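Local structure of putative aminopeptidase (Leishmania major, 5NTH) at residues Val375-Lys380 with Thr403-Phe408; Ile393-Gly398 with Leu413-Thr418. The protein probably acts as a manganese-dependent leucyl aminopeptidase of the M17 family, removing residues from the N termini of peptides. One frame throughout, in Å; residues are numbered along the deposited sequence.

Both contacts illustrate how one helix, 391-404, is tied to its surroundings at its C-terminal end and along its flank. Along the chain, the turn 375-380, between strands 373-375 and 381-383, comes first; the helix follows, and strand 412-417 closes the series. Interaction 1 joins the turn to the segment 403-408 where the helix runs out, closing a loop that contains the whole of 393-398. Interaction 2 lays 393-398 against 413-418, a shorter helix-to-strand connection. The two loops cross, because their segments alternate. They also touch: the backbone N of K377 is hydrogen-bonded to D397 OD1, and T403 packs on L413, so surface turn, helix and central sheet are joined within the catalytic domain.

Interaction 1: residues Val375-Lys380 with Thr403-Phe408; sequences VMKSGK and TGEQDF
K377 and E405 reach for each other across the surface, and their two side chains make the entire contact between turn 375-380 and segment 403-408. K377 sits in a type I turn from M376 to G379, closed by a backbone bond from G379 N to M376 O. Its CG lies anti to the backbone N (chi1 -172°), which sends the chain out toward E405; bends at chi2 and again at chi4 bring CE and NZ up to the carboxylate. E405 folds at its own chi2 (-74°), and the two side chains cross at about a right angle. Only one carboxylate oxygen does the touching. E405 OE2 stands 3.4 Å from K377 CE and 3.7 Å from K377 NZ, so the methylene is nearer than the charge and the salt bridge is a long one. The ammonium group has other company: K377 NZ is hydrogen-bonded to the backbone O of K258, and K377 makes a cation-pi contact with Y260, on which the E405 side chain also packs. The chemistry therefore implies a loose electrostatic pairing, probably softened by solvent at this partly exposed site, with the lysine shared among a carboxylate, a carbonyl and an aromatic ring.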
# COMPACT_ATOMS: atom_id res chain seq x y z
N VAL A 375 33.25 -4.66 4.71
CA VAL A 375 34.38 -5.31 4.09
C VAL A 375 34.34 -6.78 4.45
O VAL A 375 34.57 -7.16 5.58
CB VAL A 375 35.71 -4.71 4.54
CG1 VAL A 375 36.84 -5.19 3.62
CG2 VAL A 375 35.64 -3.19 4.50
N MET A 376 34.08 -7.59 3.46
CA MET A 376 33.91 -9.00 3.64
C MET A 376 35.31 -9.61 3.85
O MET A 376 36.31 -9.01 3.53
CB MET A 376 33.29 -9.62 2.40
CG MET A 376 32.02 -8.98 1.88
SD MET A 376 30.60 -9.42 2.84
CE MET A 376 30.47 -11.17 2.48
N LYS A 377 35.36 -10.82 4.37
CA LYS A 377 36.60 -11.53 4.46
C LYS A 377 37.38 -11.59 3.17
O LYS A 377 38.60 -11.52 3.18
CB LYS A 377 36.34 -12.97 4.87
CG LYS A 377 37.59 -13.76 5.16
CD LYS A 377 38.44 -13.08 6.22
CE LYS A 377 39.56 -14.00 6.69
NZ LYS A 377 40.75 -13.22 7.06
N SER A 378 36.68 -11.72 2.05
CA SER A 378 37.34 -11.89 0.78
C SER A 378 38.06 -10.66 0.31
O SER A 378 38.69 -10.70 -0.75
CB SER A 378 36.30 -12.23 -0.27
OG SER A 378 35.47 -11.11 -0.50
N GLY A 379 37.93 -9.56 1.05
CA GLY A 379 38.46 -8.24 0.66
C GLY A 379 37.50 -7.34 -0.11
O GLY A 379 37.67 -6.12 -0.13
N LYS A 380 36.47 -7.92 -0.74
CA LYS A 380 35.51 -7.19 -1.54
C LYS A 380 34.61 -6.35 -0.62
O LYS A 380 34.13 -6.84 0.41
CB LYS A 380 34.69 -8.17 -2.40
CG LYS A 380 35.52 -9.02 -3.36
CD LYS A 380 35.61 -8.43 -4.77
CE LYS A 380 34.76 -9.20 -5.78
NZ LYS A 380 35.35 -10.52 -6.14
N THR A 403 36.55 -22.03 1.36
CA THR A 403 37.43 -22.14 0.18
C THR A 403 38.81 -21.61 0.37
O THR A 403 39.69 -22.01 -0.35
CB THR A 403 36.86 -21.43 -1.05
OG1 THR A 403 36.64 -20.04 -0.78
CG2 THR A 403 35.61 -22.10 -1.47
N GLY A 404 39.00 -20.70 1.32
CA GLY A 404 40.28 -20.03 1.52
C GLY A 404 40.93 -20.09 2.89
O GLY A 404 42.03 -19.61 3.05
N GLU A 405 40.28 -20.66 3.89
CA GLU A 405 40.85 -20.68 5.23
C GLU A 405 41.07 -22.08 5.85
O GLU A 405 41.71 -22.22 6.89
CB GLU A 405 39.98 -19.82 6.13
CG GLU A 405 40.07 -18.34 5.80
CD GLU A 405 41.37 -17.71 6.27
OE1 GLU A 405 42.07 -18.38 7.06
OE2 GLU A 405 41.68 -16.56 5.87
N GLN A 406 40.55 -23.10 5.20
CA GLN A 406 40.76 -24.46 5.66
C GLN A 406 42.12 -24.97 5.21
O GLN A 406 42.76 -24.39 4.32
CB GLN A 406 39.65 -25.34 5.13
CG GLN A 406 38.29 -24.88 5.64
CD GLN A 406 37.29 -26.01 5.79
OE1 GLN A 406 37.06 -26.54 6.89
NE2 GLN A 406 36.69 -26.39 4.66
N ASP A 407 42.59 -26.05 5.84
CA ASP A 407 43.86 -26.68 5.45
C ASP A 407 43.81 -27.65 4.25
O ASP A 407 44.79 -28.32 3.98
CB ASP A 407 44.63 -27.26 6.67
CG ASP A 407 44.00 -28.54 7.31
OD1 ASP A 407 43.21 -29.32 6.68
OD2 ASP A 407 44.35 -28.78 8.50
N PHE A 408 42.68 -27.72 3.53
CA PHE A 408 42.57 -28.36 2.20
C PHE A 408 41.73 -27.45 1.29
O PHE A 408 40.92 -26.67 1.77
CB PHE A 408 41.88 -29.70 2.33
CG PHE A 408 40.38 -29.61 2.60
CD1 PHE A 408 39.88 -29.50 3.89
CD2 PHE A 408 39.46 -29.63 1.54
CE1 PHE A 408 38.50 -29.42 4.12
CE2 PHE A 408 38.09 -29.54 1.78
CZ PHE A 408 37.61 -29.45 3.07

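Interaction 2: residues Ile393-Gly398 with Leu413-Thr418; sequences IVLGDG and LIDMAT
L395 turns its isobutyl group from helix 391-404 onto strand 412-417, where D415 and A417 receive it, a compact example of helix-on-sheet packing in an alpha/beta domain. Along the strand, L413 points to the helix side but meets V399 and T403 of the helix farther on. The backbone of I414 bonds to A294 and V296, joining the strand to strand 291-300. D415 comes next, the residue in register with L395, their CA atoms 8.1 Å apart. Its chi1 of -163° turns the carboxylate away from the backbone N and toward the leucine, and each oxygen has a different methyl as its nearest neighbour: OD2 lies 3.5 Å from L395 CD1, and OD1 lies 3.6 Å from L395 CD2. These are van der Waals contacts; the polar need of the buried OD2 is met by a hydrogen bond with ND1 of H510, on strand 508-512. M416 points away from the helix. A417 faces it again, its CB 3.7 Å from L395 CD1, so that this one methyl bridges aspartate and alanine. T418, past the end of the strand, is hydrogen-bonded through OG1 to OD1 of D321, a manganese ligand. The helix thus lies over strand 412-417, which runs between parallel strands 291-300 and 508-512; L395 also touches V296, while A417 packs on the metal-binding K298, and V394 faces helix 261-267.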
# COMPACT_ATOMS: atom_id res chain seq x y z
N ILE A 393 25.17 -12.11 2.45
CA ILE A 393 26.29 -11.52 3.13
C ILE A 393 26.97 -12.49 4.03
O ILE A 393 28.17 -12.67 3.95
CB ILE A 393 25.89 -10.31 3.95
CG1 ILE A 393 25.55 -9.15 3.01
CG2 ILE A 393 27.04 -9.92 4.86
CD1 ILE A 393 24.98 -7.92 3.69
N VAL A 394 26.23 -13.10 4.93
CA VAL A 394 26.83 -14.04 5.86
C VAL A 394 27.43 -15.22 5.10
O VAL A 394 28.44 -15.76 5.50
CB VAL A 394 25.82 -14.60 6.88
CG1 VAL A 394 25.07 -13.48 7.61
CG2 VAL A 394 24.83 -15.54 6.21
N LEU A 395 26.78 -15.61 4.00
CA LEU A 395 27.21 -16.74 3.21
C LEU A 395 28.47 -16.41 2.45
O LEU A 395 29.30 -17.27 2.21
CB LEU A 395 26.16 -17.13 2.19
CG LEU A 395 24.96 -17.94 2.62
CD1 LEU A 395 24.05 -18.09 1.42
CD2 LEU A 395 25.35 -19.30 3.18
N GLY A 396 28.58 -15.17 2.03
CA GLY A 396 29.80 -14.67 1.46
C GLY A 396 30.97 -14.95 2.36
O GLY A 396 31.95 -15.48 1.90
N ASP A 397 30.91 -14.61 3.64
CA ASP A 397 32.04 -14.92 4.54
C ASP A 397 32.16 -16.45 4.72
O ASP A 397 33.24 -16.98 4.93
CB ASP A 397 31.92 -14.21 5.90
CG ASP A 397 32.38 -12.74 5.85
OD1 ASP A 397 33.15 -12.35 4.96
OD2 ASP A 397 32.02 -11.96 6.73
N GLY A 398 31.04 -17.16 4.61
CA GLY A 398 31.05 -18.60 4.79
C GLY A 398 31.82 -19.31 3.70
O GLY A 398 32.64 -20.20 3.97
N LEU A 413 32.01 -26.80 -4.11
CA LEU A 413 31.35 -26.07 -3.05
C LEU A 413 29.85 -26.06 -3.23
O LEU A 413 29.34 -25.58 -4.25
CB LEU A 413 31.86 -24.65 -2.96
CG LEU A 413 31.45 -24.11 -1.59
CD1 LEU A 413 32.62 -23.44 -0.91
CD2 LEU A 413 30.22 -23.22 -1.69
N ILE A 414 29.15 -26.58 -2.22
CA ILE A 414 27.70 -26.61 -2.21
C ILE A 414 27.17 -25.58 -1.24
O ILE A 414 27.37 -25.70 -0.03
CB ILE A 414 27.14 -27.96 -1.77
CG1 ILE A 414 27.75 -29.07 -2.63
CG2 ILE A 414 25.63 -27.94 -1.89
CD1 ILE A 414 27.26 -30.44 -2.25
N ASP A 415 26.44 -24.61 -1.78
CA ASP A 415 25.87 -23.51 -1.01
C ASP A 415 24.38 -23.74 -0.91
O ASP A 415 23.69 -23.94 -1.91
CB ASP A 415 26.17 -22.17 -1.73
CG ASP A 415 25.99 -20.95 -0.83
OD1 ASP A 415 26.59 -20.91 0.26
OD2 ASP A 415 25.26 -20.00 -1.23
N MET A 416 23.87 -23.75 0.31
CA MET A 416 22.45 -24.03 0.51
C MET A 416 21.86 -23.04 1.45
O MET A 416 22.38 -22.84 2.54
CB MET A 416 22.21 -25.45 1.03
CG MET A 416 20.76 -25.85 1.02
SD MET A 416 20.48 -27.48 1.73
CE MET A 416 21.05 -28.54 0.42
N ALA A 417 20.74 -22.44 1.03
CA ALA A 417 20.18 -21.30 1.71
C ALA A 417 18.71 -21.09 1.37
O ALA A 417 18.31 -21.31 0.23
CB ALA A 417 20.98 -20.08 1.33
N THR A 418 17.91 -20.70 2.37
CA THR A 418 16.54 -20.18 2.15
C THR A 418 16.71 -18.71 1.78
O THR A 418 16.64 -17.82 2.62
CB THR A 418 15.66 -20.26 3.43
OG1 THR A 418 16.38 -19.70 4.53
CG2 THR A 418 15.34 -21.70 3.79